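PDB 2GFG: BH2851 from Bacillus halodurans, which is of unknown function but has the CYTH barrel fold, and so may be an adenylate cyclase or an enzyme acting on triphosphates. Local coordinates for residues Ile6-Lys11 / Glu159-Thr164; Leu26-Gly31 / Ser125-Ser130; Tyr149-Glu154 / Gln166-Thr171. One frame throughout, in Å; residues are numbered along the deposited sequence.

Contact 1: residues Ile6-Lys11 / Glu159-Thr164; sequences IEIERK and EHATVT. With EDO (1,2-ethanediol), chain I.
Ile8 and Arg10 meet Ala161 and Thr162 in a strand-to-helix packing on the outside of the closed antiparallel barrel of the CYTH fold, where segment 159-164 of helix 158-171 runs nearly along segment 6-11 of strand 4-14. The two short axes come within 8.5 Å at an angle of 21°. The strand carries a Glu-x-Glu-x-Lys pattern (Glu7, Glu9, Lys11), consistent with the signature of this family. Those residues lie on one face of the strand, with Glu7 in a salt bridge to Lys69, while Ile8 and Arg10 point the other way, to the helix.

Ile8 brings its branch methyl CG2 to within 3.9 Å of Ala161 CB. In Arg10 a bend at chi2 (-65°) folds the chain back beside the strand, so the guanidinium lies with one face over Ala161, whose CB sits 4.1 Å above the centre of the plane. Thr162 OG1 is at the edge of that group, close to its plane; Arg10 NE makes a weak hydrogen bond to it at 3.4 Å. Arg10 NH1 also donates to the carbonyl O of Glu9 at 3.2 Å, in the guanidinium plane but from above the carbonyl plane, which helps fix the rotation of the group. The stronger partner is Glu158, whose OE1 forms a salt bridge with NH2 and whose carbonyl O is hydrogen-bonded to Thr162 OG1.

An ethanediol, probably from the crystallisation liquor, rests C1 over a face of the His160 ring and donates from O1 to Thr164 OG1, which in turn donates to His160 O at 2.8 Å.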
ATOM      1  N   ILE A   6      12.789   1.840  -3.477  1.00 51.72           N
ATOM      2  CA  ILE A   6      12.851   0.625  -2.698  1.00 52.61           C
ATOM      3  C   ILE A   6      12.049   0.821  -1.423  1.00 53.16           C
ATOM      4  O   ILE A   6      12.288   1.765  -0.668  1.00 53.75           O
ATOM      5  CB  ILE A   6      14.324   0.243  -2.341  1.00 52.66           C
ATOM      6  CG1 ILE A   6      15.204   0.205  -3.611  1.00 52.24           C
ATOM      7  CG2 ILE A   6      14.372  -1.096  -1.616  1.00 52.17           C
ATOM      8  CD1 ILE A   6      14.707  -0.757  -4.706  1.00 53.01           C
ATOM      9  N   GLU A   7      11.088  -0.075  -1.198  1.00 54.44           N
ATOM     10  CA  GLU A   7      10.204  -0.008  -0.047  1.00 55.54           C
ATOM     11  C   GLU A   7      10.654  -1.018   1.031  1.00 54.59           C
ATOM     12  O   GLU A   7      10.577  -2.227   0.821  1.00 53.30           O
ATOM     13  CB  GLU A   7       8.759  -0.297  -0.490  1.00 57.36           C
ATOM     14  CG  GLU A   7       7.712  -0.239   0.631  1.00 61.90           C
ATOM     15  CD  GLU A   7       6.281  -0.316   0.095  1.00 66.27           C
ATOM     16  OE1 GLU A   7       5.884   0.589  -0.675  1.00 70.91           O
ATOM     17  OE2 GLU A   7       5.556  -1.276   0.451  1.00 66.94           O
ATOM     18  N   ILE A   8      11.225  -0.494   2.129  1.00 54.38           N
ATOM     19  CA  ILE A   8      11.539  -1.294   3.328  1.00 53.96           C
ATOM     20  C   ILE A   8      10.460  -0.975   4.380  1.00 52.95           C
ATOM     21  O   ILE A   8      10.410   0.138   4.905  1.00 51.32           O
ATOM     22  CB  ILE A   8      12.931  -0.951   3.918  1.00 54.97           C
ATOM     23  CG1 ILE A   8      14.019  -0.879   2.811  1.00 56.03           C
ATOM     24  CG2 ILE A   8      13.315  -1.962   5.028  1.00 54.80           C
ATOM     25  CD1 ILE A   8      14.328  -2.184   2.153  1.00 56.58           C
ATOM     26  N   GLU A   9       9.632  -1.969   4.704  1.00 52.48           N
ATOM     27  CA  GLU A   9       8.417  -1.737   5.487  1.00 52.57           C
ATOM     28  C   GLU A   9       8.217  -2.791   6.591  1.00 50.28           C
ATOM     29  O   GLU A   9       8.366  -3.987   6.350  1.00 51.64           O
ATOM     30  CB  GLU A   9       7.205  -1.741   4.543  1.00 54.16           C
ATOM     31  CG  GLU A   9       5.857  -1.447   5.204  1.00 57.76           C
ATOM     32  CD  GLU A   9       4.693  -1.631   4.237  1.00 62.42           C
ATOM     33  OE1 GLU A   9       4.599  -0.848   3.255  1.00 64.75           O
ATOM     34  OE2 GLU A   9       3.878  -2.562   4.454  1.00 61.10           O
ATOM     35  N   ARG A  10       7.865  -2.316   7.797  1.00 47.52           N
ATOM     36  CA  ARG A  10       7.409  -3.183   8.900  1.00 45.17           C
ATOM     37  C   ARG A  10       5.991  -2.774   9.271  1.00 44.74           C
ATOM     38  O   ARG A  10       5.649  -1.611   9.198  1.00 43.47           O
ATOM     39  CB  ARG A  10       8.331  -3.059  10.107  1.00 44.79           C
ATOM     40  CG  ARG A  10       9.788  -3.479   9.843  1.00 45.51           C
ATOM     41  CD  ARG A  10       9.910  -4.984   9.524  1.00 46.69           C
ATOM     42  NE  ARG A  10      11.304  -5.388   9.287  1.00 45.76           N
ATOM     43  CZ  ARG A  10      11.983  -5.187   8.146  1.00 46.30           C
ATOM     44  NH1 ARG A  10      11.419  -4.562   7.110  1.00 47.08           N
ATOM     45  NH2 ARG A  10      13.242  -5.600   8.048  1.00 48.04           N
ATOM     46  N   LYS A  11       5.188  -3.732   9.712  1.00 44.04           N
ATOM     47  CA  LYS A  11       3.733  -3.528   9.824  1.00 45.02           C
ATOM     48  C   LYS A  11       3.090  -4.456  10.835  1.00 43.31           C
ATOM     49  O   LYS A  11       3.544  -5.565  11.037  1.00 42.41           O
ATOM     50  CB  LYS A  11       3.079  -3.769   8.450  1.00 46.26           C
ATOM     51  CG  LYS A  11       3.624  -5.030   7.739  1.00 50.35           C
ATOM     52  CD  LYS A  11       2.894  -5.366   6.464  1.00 56.17           C
ATOM     53  CE  LYS A  11       3.596  -6.548   5.752  1.00 58.58           C
ATOM     54  NZ  LYS A  11       2.791  -7.121   4.642  1.00 62.18           N
ATOM     55  N   GLU A 159      17.791  -4.044   8.403  1.00 51.88           N
ATOM     56  CA  GLU A 159      18.315  -4.245   9.769  1.00 52.59           C
ATOM     57  C   GLU A 159      17.817  -3.177  10.746  1.00 52.35           C
ATOM     58  O   GLU A 159      17.314  -3.499  11.822  1.00 52.24           O
ATOM     59  CB  GLU A 159      19.853  -4.243   9.755  1.00 52.77           C
ATOM     60  CG  GLU A 159      20.490  -5.463   9.049  1.00 56.26           C
ATOM     61  CD  GLU A 159      20.621  -6.685   9.965  1.00 59.62           C
ATOM     62  OE1 GLU A 159      19.779  -6.846  10.880  1.00 63.94           O
ATOM     63  OE2 GLU A 159      21.569  -7.485   9.763  1.00 58.86           O
ATOM     64  N   HIS A 160      17.974  -1.909  10.366  1.00 52.34           N
ATOM     65  CA  HIS A 160      17.599  -0.783  11.239  1.00 52.46           C
ATOM     66  C   HIS A 160      16.062  -0.653  11.370  1.00 50.83           C
ATOM     67  O   HIS A 160      15.550  -0.272  12.429  1.00 51.40           O
ATOM     68  CB  HIS A 160      18.209   0.531  10.718  1.00 53.63           C
ATOM     69  CG  HIS A 160      18.576   1.500  11.802  1.00 58.03           C
ATOM     70  ND1 HIS A 160      17.725   1.818  12.841  1.00 61.00           N
ATOM     71  CD2 HIS A 160      19.690   2.250  11.986  1.00 59.40           C
ATOM     72  CE1 HIS A 160      18.308   2.704  13.629  1.00 61.11           C
ATOM     73  NE2 HIS A 160      19.500   2.983  13.132  1.00 61.62           N
ATOM     74  N   ALA A 161      15.342  -0.984  10.294  1.00 49.25           N
ATOM     75  CA  ALA A 161      13.860  -0.976  10.303  1.00 47.58           C
ATOM     76  C   ALA A 161      13.283  -1.980  11.316  1.00 45.80           C
ATOM     77  O   ALA A 161      12.275  -1.708  11.953  1.00 45.25           O
ATOM     78  CB  ALA A 161      13.321  -1.269   8.915  1.00 47.82           C
ATOM     79  N   THR A 162      13.906  -3.157  11.408  1.00 44.96           N
ATOM     80  CA  THR A 162      13.508  -4.184  12.394  1.00 44.68           C
ATOM     81  C   THR A 162      13.712  -3.674  13.821  1.00 43.38           C
ATOM     82  O   THR A 162      12.813  -3.773  14.660  1.00 42.40           O
ATOM     83  CB  THR A 162      14.325  -5.474  12.219  1.00 45.52           C
ATOM     84  OG1 THR A 162      14.230  -5.918  10.868  1.00 46.64           O
ATOM     85  CG2 THR A 162      13.815  -6.588  13.163  1.00 46.52           C
ATOM     86  N   VAL A 163      14.909  -3.152  14.088  1.00 42.79           N
ATOM     87  CA  VAL A 163      15.249  -2.605  15.402  1.00 42.81           C
ATOM     88  C   VAL A 163      14.277  -1.475  15.795  1.00 43.38           C
ATOM     89  O   VAL A 163      13.730  -1.475  16.898  1.00 44.59           O
ATOM     90  CB  VAL A 163      16.715  -2.077  15.436  1.00 42.97           C
ATOM     91  CG1 VAL A 163      16.992  -1.285  16.726  1.00 44.83           C
ATOM     92  CG2 VAL A 163      17.706  -3.241  15.299  1.00 43.45           C
ATOM     93  N   THR A 164      14.049  -0.542  14.869  1.00 42.33           N
ATOM     94  CA  THR A 164      13.176   0.600  15.131  1.00 42.24           C
ATOM     95  C   THR A 164      11.721   0.171  15.362  1.00 42.01           C
ATOM     96  O   THR A 164      11.062   0.692  16.253  1.00 40.81           O
ATOM     97  CB  THR A 164      13.227   1.634  13.983  1.00 41.70           C
ATOM     98  OG1 THR A 164      14.589   2.033  13.761  1.00 43.03           O
ATOM     99  CG2 THR A 164      12.390   2.868  14.325  1.00 40.48           C
TER
HETATM  100  C1  EDO I 504      15.885   3.426  10.822  1.00 60.43           C
HETATM  101  O1  EDO I 504      15.383   4.382  11.782  1.00 58.82           O
HETATM  102  C2  EDO I 504      15.205   3.605   9.448  1.00 58.71           C
HETATM  103  O2  EDO I 504      15.438   2.455   8.585  1.00 55.80           O

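Contact 2: residues Leu26-Gly31 / Ser125-Ser130; sequences LHIGEG and SRAEIS. With EDO (1,2-ethanediol), chain G.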
ATOM      1  N   LEU A  26       0.796   9.912  20.163  1.00 50.74           N
ATOM      2  CA  LEU A  26       1.661  10.535  19.139  1.00 51.10           C
ATOM      3  C   LEU A  26       1.228  11.997  18.808  1.00 51.10           C
ATOM      4  O   LEU A  26       1.847  12.651  17.969  1.00 52.17           O
ATOM      5  CB  LEU A  26       1.676   9.686  17.864  1.00 51.24           C
ATOM      6  CG  LEU A  26       2.196   8.242  18.026  1.00 50.60           C
ATOM      7  CD1 LEU A  26       1.847   7.414  16.823  1.00 51.01           C
ATOM      8  CD2 LEU A  26       3.700   8.226  18.269  1.00 51.69           C
ATOM      9  N   HIS A  27       0.172  12.485  19.485  1.00 51.17           N
ATOM     10  CA  HIS A  27      -0.344  13.875  19.308  1.00 51.65           C
ATOM     11  C   HIS A  27      -0.725  14.179  17.840  1.00 52.03           C
ATOM     12  O   HIS A  27      -0.441  15.266  17.321  1.00 52.29           O
ATOM     13  CB  HIS A  27       0.672  14.914  19.843  1.00 52.22           C
ATOM     14  CG  HIS A  27       1.037  14.716  21.285  1.00 51.09           C
ATOM     15  N   ILE A  28      -1.395  13.211  17.203  1.00 51.54           N
ATOM     16  CA  ILE A  28      -1.846  13.339  15.813  1.00 51.64           C
ATOM     17  C   ILE A  28      -3.263  13.899  15.770  1.00 51.41           C
ATOM     18  O   ILE A  28      -4.166  13.355  16.397  1.00 51.19           O
ATOM     19  CB  ILE A  28      -1.803  11.966  15.085  1.00 51.85           C
ATOM     20  CG1 ILE A  28      -0.354  11.492  14.952  1.00 51.11           C
ATOM     21  CG2 ILE A  28      -2.480  12.056  13.681  1.00 52.93           C
ATOM     22  CD1 ILE A  28      -0.211  10.043  14.627  1.00 54.52           C
ATOM     23  N   GLY A  29      -3.455  14.979  15.012  1.00 51.49           N
ATOM     24  CA  GLY A  29      -4.778  15.608  14.878  1.00 51.64           C
ATOM     25  C   GLY A  29      -5.648  14.917  13.837  1.00 51.86           C
ATOM     26  O   GLY A  29      -5.148  14.187  12.986  1.00 52.75           O
ATOM     27  N   GLU A  30      -6.959  15.158  13.913  1.00 52.28           N
ATOM     28  CA  GLU A  30      -7.922  14.626  12.921  1.00 52.47           C
ATOM     29  C   GLU A  30      -7.591  15.093  11.499  1.00 52.27           C
ATOM     30  O   GLU A  30      -7.681  14.309  10.539  1.00 52.43           O
ATOM     31  CB  GLU A  30      -9.346  15.060  13.279  1.00 52.80           C
ATOM     32  N   GLY A  31      -7.176  16.358  11.376  1.00 51.19           N
ATOM     33  CA  GLY A  31      -6.835  16.954  10.078  1.00 50.44           C
ATOM     34  C   GLY A  31      -5.557  16.412   9.440  1.00 50.12           C
ATOM     35  O   GLY A  31      -5.296  16.665   8.254  1.00 49.89           O
ATOM     36  N   SER A 125      -7.664   5.950   5.347  1.00 42.89           N
ATOM     37  CA  SER A 125      -7.433   7.223   5.988  1.00 42.53           C
ATOM     38  C   SER A 125      -6.082   7.125   6.678  1.00 42.06           C
ATOM     39  O   SER A 125      -5.894   6.290   7.568  1.00 41.71           O
ATOM     40  CB  SER A 125      -8.526   7.513   6.996  1.00 42.95           C
ATOM     41  OG  SER A 125      -8.351   8.776   7.569  1.00 46.03           O
ATOM     42  N   ARG A 126      -5.136   7.977   6.266  1.00 42.43           N
ATOM     43  CA  ARG A 126      -3.731   7.829   6.668  1.00 42.65           C
ATOM     44  C   ARG A 126      -3.159   9.069   7.330  1.00 42.04           C
ATOM     45  O   ARG A 126      -3.293  10.167   6.820  1.00 41.85           O
ATOM     46  CB  ARG A 126      -2.877   7.480   5.448  1.00 43.63           C
ATOM     47  CG  ARG A 126      -1.350   7.429   5.740  1.00 46.07           C
ATOM     48  CD  ARG A 126      -0.562   6.909   4.565  1.00 45.97           C
ATOM     49  NE  ARG A 126      -0.846   5.503   4.283  1.00 49.43           N
ATOM     50  CZ  ARG A 126      -0.241   4.783   3.336  1.00 49.76           C
ATOM     51  NH1 ARG A 126       0.682   5.338   2.538  1.00 51.36           N
ATOM     52  NH2 ARG A 126      -0.571   3.511   3.169  1.00 49.91           N
ATOM     53  N   ALA A 127      -2.474   8.855   8.453  1.00 42.32           N
ATOM     54  CA  ALA A 127      -1.649   9.870   9.083  1.00 42.84           C
ATOM     55  C   ALA A 127      -0.186   9.404   9.017  1.00 43.69           C
ATOM     56  O   ALA A 127       0.093   8.224   9.184  1.00 44.06           O
ATOM     57  CB  ALA A 127      -2.074  10.075  10.508  1.00 42.10           C
ATOM     58  N   GLU A 128       0.728  10.331   8.714  1.00 44.39           N
ATOM     59  CA  GLU A 128       2.173  10.020   8.638  1.00 45.08           C
ATOM     60  C   GLU A 128       2.968  10.973   9.492  1.00 44.54           C
ATOM     61  O   GLU A 128       2.683  12.160   9.527  1.00 45.02           O
ATOM     62  CB  GLU A 128       2.681  10.109   7.192  1.00 46.22           C
ATOM     63  CG  GLU A 128       2.088   9.094   6.256  1.00 51.06           C
ATOM     64  CD  GLU A 128       2.769   9.087   4.878  1.00 52.78           C
ATOM     65  OE1 GLU A 128       4.012   9.002   4.822  1.00 57.91           O
ATOM     66  OE2 GLU A 128       2.053   9.149   3.862  1.00 58.33           O
ATOM     67  N   ILE A 129       3.965  10.439  10.197  1.00 44.18           N
ATOM     68  CA  ILE A 129       4.912  11.262  10.966  1.00 44.52           C
ATOM     69  C   ILE A 129       6.322  10.770  10.731  1.00 43.38           C
ATOM     70  O   ILE A 129       6.523   9.611  10.382  1.00 43.11           O
ATOM     71  CB  ILE A 129       4.597  11.239  12.514  1.00 45.05           C
ATOM     72  CG1 ILE A 129       4.654   9.797  13.076  1.00 44.88           C
ATOM     73  CG2 ILE A 129       3.243  11.872  12.788  1.00 46.25           C
ATOM     74  CD1 ILE A 129       4.568   9.727  14.608  1.00 46.19           C
ATOM     75  N   SER A 130       7.301  11.661  10.882  1.00 42.81           N
ATOM     76  CA  SER A 130       8.704  11.250  10.868  1.00 44.20           C
ATOM     77  C   SER A 130       9.018  10.613  12.207  1.00 45.15           C
ATOM     78  O   SER A 130       8.777  11.211  13.245  1.00 46.97           O
ATOM     79  CB  SER A 130       9.632  12.442  10.623  1.00 44.40           C
ATOM     80  OG  SER A 130       9.639  13.316  11.725  1.00 48.54           O
TER
HETATM   81  C1  EDO G 502     -10.492   9.188  10.172  1.00 83.76           C
HETATM   82  O1  EDO G 502      -9.339   9.980   9.865  1.00 83.23           O
HETATM   83  C2  EDO G 502     -10.061   7.791  10.632  1.00 83.65           C
HETATM   84  O2  EDO G 502      -9.107   7.873  11.709  1.00 83.71           O
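Leu26 and Ile28, in the loop that follows helix 16-25, fit over Ala127 and Ile129 on strand 117-131, covering part of the outer surface of the CYTH barrel. The helix ends in a Schellman motif at His27, whose positive phi turns the chain so that the residues before and after it can both reach the strand. Everything that passes between the two segments is apolar, and together they bury 175 Å².

The relief of the strand decides the fit. Ala127 is a low point and Ile129 a bump two residues on, and Ile28 settles between them. Its CG2 methyl drops onto the alanine, at 3.8 Å from Ala127 CB, while its CG1 leans on the flank of the bump, 4.2 Å from Ile129 CG2. With chi1 at -66°, Ile28 sends these two branches to different neighbours, and Phe33 and Leu138 pack round the same side chain.

Leu26 meets the bump from the other end. Its CD2 methyl lies 4.1 Å from Ile129 CD1, and the two side chains cross at about a right angle. Ile129 holds CG1 in the crowded position between its own backbone N and carbonyl carbon (chi1 59°), which carries CD1 out to the leucine and leaves CG2 for Ile28. One isoleucine thus offers separate branches to two residues of the loop. Phe172 also touches Leu26.

Arg126 and Glu128 lie on the other face of the strand, and Arg126 is paired there with Asp139 in a salt bridge. At the far end of the strand segment, beyond the apolar patch, Ser125 OG shares a hydrogen bond of 2.8 Å with O1 of an ethanediol.

Contact 3: residues Tyr149-Glu154 / Gln166-Thr171; sequences YEIEFE and QEILKT. With EDO (1,2-ethanediol), chain H.
Ile168 of helix 158-171 wedges its two branches against Ile151 and Phe153 of strand 146-155, a buried contact between the outer surface of the CYTH barrel and the helix that follows this strand in the chain. The apolar contacts come first. With CG1 beside the backbone N (chi1 -68°), the CG2 methyl of Ile168 stands anti to that N and meets CD1 of Ile151 at 4.1 Å, the side chains crossing at a slant. Its other end, CD1, reaches the Phe153 ring at CD1, 3.9 Å away, approaching obliquely with the side chains at about a right angle. The fork of a single isoleucine therefore spans two residues on the same face of the strand. Tyr131 packs on both Phe153 and Ile168, and Leu136 on Ile151, so the cluster continues into strand 134-143 and, beyond it, strand 117-131.

The polar interactions lie on the other face of the strand, inside the barrel. Glu150 extends its chain inward, and its OE1 is in salt bridges with Lys182 and Arg185, while its OE2 accepts a hydrogen bond of 3.1 Å from O1 of an ethanediol. Glu152, on the same side, shares Lys182 through its OE2. Replacing Glu150 by an alanine would probably leave Arg185 without this carboxylate mate and Lys182 with one fewer acid to hold it in place.

In this part of the strand the two faces differ. Branched and aromatic carbon outside makes a buried apolar joint with the helix, whereas carboxylates, several of them paired with basic groups, give a strongly polar barrel interior, consistent with the charged tunnel in which CYTH relatives handle metal-bound triphosphates.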
ATOM      1  N   TYR A 149      -7.436  -1.453  11.240  1.00 43.96           N
ATOM      2  CA  TYR A 149      -6.473  -0.434  11.643  1.00 43.84           C
ATOM      3  C   TYR A 149      -5.087  -1.021  11.615  1.00 44.20           C
ATOM      4  O   TYR A 149      -4.898  -2.196  11.944  1.00 45.24           O
ATOM      5  CB  TYR A 149      -6.805   0.077  13.047  1.00 44.54           C
ATOM      6  CG  TYR A 149      -8.218   0.582  13.185  1.00 44.40           C
ATOM      7  CD1 TYR A 149      -9.270  -0.294  13.490  1.00 46.89           C
ATOM      8  CD2 TYR A 149      -8.520   1.927  12.974  1.00 46.28           C
ATOM      9  CE1 TYR A 149     -10.592   0.168  13.595  1.00 46.30           C
ATOM     10  CE2 TYR A 149      -9.834   2.401  13.078  1.00 46.03           C
ATOM     11  CZ  TYR A 149     -10.863   1.518  13.378  1.00 46.90           C
ATOM     12  OH  TYR A 149     -12.141   1.982  13.470  1.00 49.59           O
ATOM     13  N   GLU A 150      -4.109  -0.211  11.221  1.00 44.55           N
ATOM     14  CA  GLU A 150      -2.751  -0.702  11.016  1.00 45.46           C
ATOM     15  C   GLU A 150      -1.707   0.391  11.244  1.00 45.13           C
ATOM     16  O   GLU A 150      -1.883   1.533  10.817  1.00 44.49           O
ATOM     17  CB  GLU A 150      -2.611  -1.244   9.588  1.00 46.47           C
ATOM     18  CG  GLU A 150      -1.400  -2.160   9.374  1.00 48.21           C
ATOM     19  CD  GLU A 150      -1.178  -2.520   7.909  1.00 49.11           C
ATOM     20  OE1 GLU A 150      -1.961  -2.067   7.046  1.00 51.63           O
ATOM     21  OE2 GLU A 150      -0.211  -3.240   7.620  1.00 57.50           O
ATOM     22  N   ILE A 151      -0.623   0.022  11.925  1.00 45.56           N
ATOM     23  CA  ILE A 151       0.549   0.878  12.056  1.00 46.16           C
ATOM     24  C   ILE A 151       1.660   0.269  11.207  1.00 46.32           C
ATOM     25  O   ILE A 151       1.747  -0.958  11.091  1.00 46.21           O
ATOM     26  CB  ILE A 151       1.006   1.023  13.553  1.00 46.69           C
ATOM     27  CG1 ILE A 151       2.011   2.158  13.700  1.00 47.87           C
ATOM     28  CG2 ILE A 151       1.598  -0.319  14.107  1.00 46.42           C
ATOM     29  CD1 ILE A 151       2.369   2.471  15.157  1.00 49.23           C
ATOM     30  N   GLU A 152       2.441   1.122  10.527  1.00 46.14           N
ATOM     31  CA  GLU A 152       3.578   0.645   9.670  1.00 47.25           C
ATOM     32  C   GLU A 152       4.770   1.561   9.816  1.00 46.26           C
ATOM     33  O   GLU A 152       4.609   2.765   9.868  1.00 47.05           O
ATOM     34  CB  GLU A 152       3.185   0.613   8.179  1.00 48.94           C
ATOM     35  CG  GLU A 152       1.786   0.050   7.866  1.00 55.88           C
ATOM     36  CD  GLU A 152       1.191   0.630   6.590  1.00 60.49           C
ATOM     37  OE1 GLU A 152       1.406   1.836   6.312  1.00 63.05           O
ATOM     38  OE2 GLU A 152       0.460  -0.096   5.898  1.00 64.89           O
ATOM     39  N   PHE A 153       5.976   0.991   9.788  1.00 45.02           N
ATOM     40  CA  PHE A 153       7.209   1.795   9.788  1.00 44.60           C
ATOM     41  C   PHE A 153       7.941   1.651   8.464  1.00 45.43           C
ATOM     42  O   PHE A 153       8.241   0.547   8.040  1.00 46.92           O
ATOM     43  CB  PHE A 153       8.128   1.395  10.933  1.00 43.34           C
ATOM     44  CG  PHE A 153       9.382   2.198  10.994  1.00 40.34           C
ATOM     45  CD1 PHE A 153       9.341   3.534  11.358  1.00 41.36           C
ATOM     46  CD2 PHE A 153      10.610   1.642  10.628  1.00 43.07           C
ATOM     47  CE1 PHE A 153      10.498   4.299  11.389  1.00 40.30           C
ATOM     48  CE2 PHE A 153      11.776   2.413  10.657  1.00 38.53           C
ATOM     49  CZ  PHE A 153      11.715   3.733  11.041  1.00 40.26           C
ATOM     50  N   GLU A 154       8.225   2.793   7.821  1.00 46.94           N
ATOM     51  CA  GLU A 154       8.973   2.832   6.558  1.00 47.60           C
ATOM     52  C   GLU A 154      10.452   3.105   6.850  1.00 46.94           C
ATOM     53  O   GLU A 154      10.814   4.195   7.287  1.00 45.89           O
ATOM     54  CB  GLU A 154       8.413   3.923   5.629  1.00 48.80           C
ATOM     55  CG  GLU A 154       6.978   3.671   5.134  1.00 52.80           C
ATOM     56  CD  GLU A 154       6.424   4.841   4.275  1.00 59.51           C
ATOM     57  OE1 GLU A 154       6.406   5.987   4.769  1.00 61.64           O
ATOM     58  OE2 GLU A 154       5.999   4.598   3.115  1.00 64.56           O
ATOM     59  N   GLN A 166      10.549  -2.894  16.329  1.00 43.72           N
ATOM     60  CA  GLN A 166      10.471  -3.629  17.601  1.00 43.98           C
ATOM     61  C   GLN A 166      10.490  -2.657  18.797  1.00 43.47           C
ATOM     62  O   GLN A 166       9.843  -2.906  19.809  1.00 44.71           O
ATOM     63  CB  GLN A 166      11.611  -4.652  17.722  1.00 44.65           C
ATOM     64  CG  GLN A 166      11.506  -5.847  16.741  1.00 45.68           C
ATOM     65  CD  GLN A 166      10.211  -6.631  16.897  1.00 46.29           C
ATOM     66  OE1 GLN A 166       9.798  -6.951  18.007  1.00 45.81           O
ATOM     67  NE2 GLN A 166       9.557  -6.929  15.774  1.00 45.35           N
ATOM     68  N   GLU A 167      11.228  -1.550  18.650  1.00 42.72           N
ATOM     69  CA  GLU A 167      11.253  -0.476  19.655  1.00 42.53           C
ATOM     70  C   GLU A 167       9.876   0.207  19.772  1.00 41.84           C
ATOM     71  O   GLU A 167       9.411   0.480  20.874  1.00 41.91           O
ATOM     72  CB  GLU A 167      12.350   0.557  19.310  1.00 42.68           C
ATOM     73  CG  GLU A 167      12.427   1.777  20.262  1.00 46.49           C
ATOM     74  CD  GLU A 167      11.566   2.962  19.807  1.00 49.12           C
ATOM     75  OE1 GLU A 167      11.734   3.423  18.664  1.00 51.14           O
ATOM     76  OE2 GLU A 167      10.770   3.464  20.627  1.00 51.67           O
ATOM     77  N   ILE A 168       9.241   0.474  18.626  1.00 41.49           N
ATOM     78  CA  ILE A 168       7.883   1.073  18.593  1.00 42.09           C
ATOM     79  C   ILE A 168       6.865   0.172  19.310  1.00 41.95           C
ATOM     80  O   ILE A 168       6.076   0.649  20.121  1.00 42.01           O
ATOM     81  CB  ILE A 168       7.404   1.350  17.120  1.00 42.51           C
ATOM     82  CG1 ILE A 168       8.241   2.454  16.488  1.00 43.83           C
ATOM     83  CG2 ILE A 168       5.891   1.752  17.081  1.00 41.38           C
ATOM     84  CD1 ILE A 168       8.171   2.498  14.965  1.00 45.44           C
ATOM     85  N   LEU A 169       6.911  -1.135  19.014  1.00 41.34           N
ATOM     86  CA  LEU A 169       5.987  -2.115  19.629  1.00 41.87           C
ATOM     87  C   LEU A 169       6.148  -2.157  21.144  1.00 41.24           C
ATOM     88  O   LEU A 169       5.161  -2.253  21.883  1.00 40.51           O
ATOM     89  CB  LEU A 169       6.223  -3.524  19.051  1.00 41.99           C
ATOM     90  CG  LEU A 169       5.947  -3.720  17.552  1.00 43.56           C
ATOM     91  CD1 LEU A 169       6.472  -5.086  17.090  1.00 42.64           C
ATOM     92  CD2 LEU A 169       4.472  -3.572  17.240  1.00 45.41           C
ATOM     93  N   LYS A 170       7.398  -2.091  21.597  1.00 41.17           N
ATOM     94  CA  LYS A 170       7.717  -2.107  23.029  1.00 41.11           C
ATOM     95  C   LYS A 170       7.336  -0.759  23.694  1.00 39.94           C
ATOM     96  O   LYS A 170       6.643  -0.736  24.702  1.00 39.53           O
ATOM     97  CB  LYS A 170       9.206  -2.395  23.227  1.00 41.98           C
ATOM     98  CG  LYS A 170       9.584  -2.809  24.623  1.00 44.70           C
ATOM     99  CD  LYS A 170      11.057  -3.181  24.700  1.00 46.87           C
ATOM    100  CE  LYS A 170      11.403  -3.840  26.027  1.00 48.54           C
ATOM    101  NZ  LYS A 170      11.103  -2.966  27.172  1.00 50.63           N
ATOM    102  N   THR A 171       7.769   0.343  23.081  1.00 39.15           N
ATOM    103  CA  THR A 171       7.550   1.697  23.629  1.00 39.50           C
ATOM    104  C   THR A 171       6.066   2.027  23.808  1.00 40.18           C
ATOM    105  O   THR A 171       5.658   2.571  24.854  1.00 40.03           O
ATOM    106  CB  THR A 171       8.218   2.773  22.729  1.00 39.05           C
ATOM    107  OG1 THR A 171       9.638   2.689  22.866  1.00 40.55           O
ATOM    108  CG2 THR A 171       7.758   4.193  23.107  1.00 38.71           C
TER
HETATM  109  C1  EDO H 503       0.391  -2.308   3.801  1.00 55.40           C
HETATM  110  O1  EDO H 503      -0.060  -3.439   4.549  1.00 51.07           O
HETATM  111  C2  EDO H 503       0.684  -2.698   2.353  1.00 56.30           C
HETATM  112  O2  EDO H 503      -0.140  -1.974   1.419  1.00 58.25           O

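In the fold
All three contacts pack an outer element on a strand of one barrel. Contacts 1 and 3 are the closest, with centres 10 Å apart: they use successive parts of helix 158-171 on the neighbouring strands 4-14 and 146-155, joined by a probable hydrogen bond of 2.7 Å from Phe153 N to Arg10 O. Contact 2 sits 14 Å from contact 3 and 20 Å from contact 1, centre to centre. Inside the barrel, Glu7, Glu9 and Lys11 of 6-11, Arg126 of 125-130, and Glu150 and Glu152 of 149-154 probably line the family's tunnel. On this side lie an ethanediol bound to Glu150 and an unidentified ligand near Arg126 and Glu152, both probably from the crystallisation liquor.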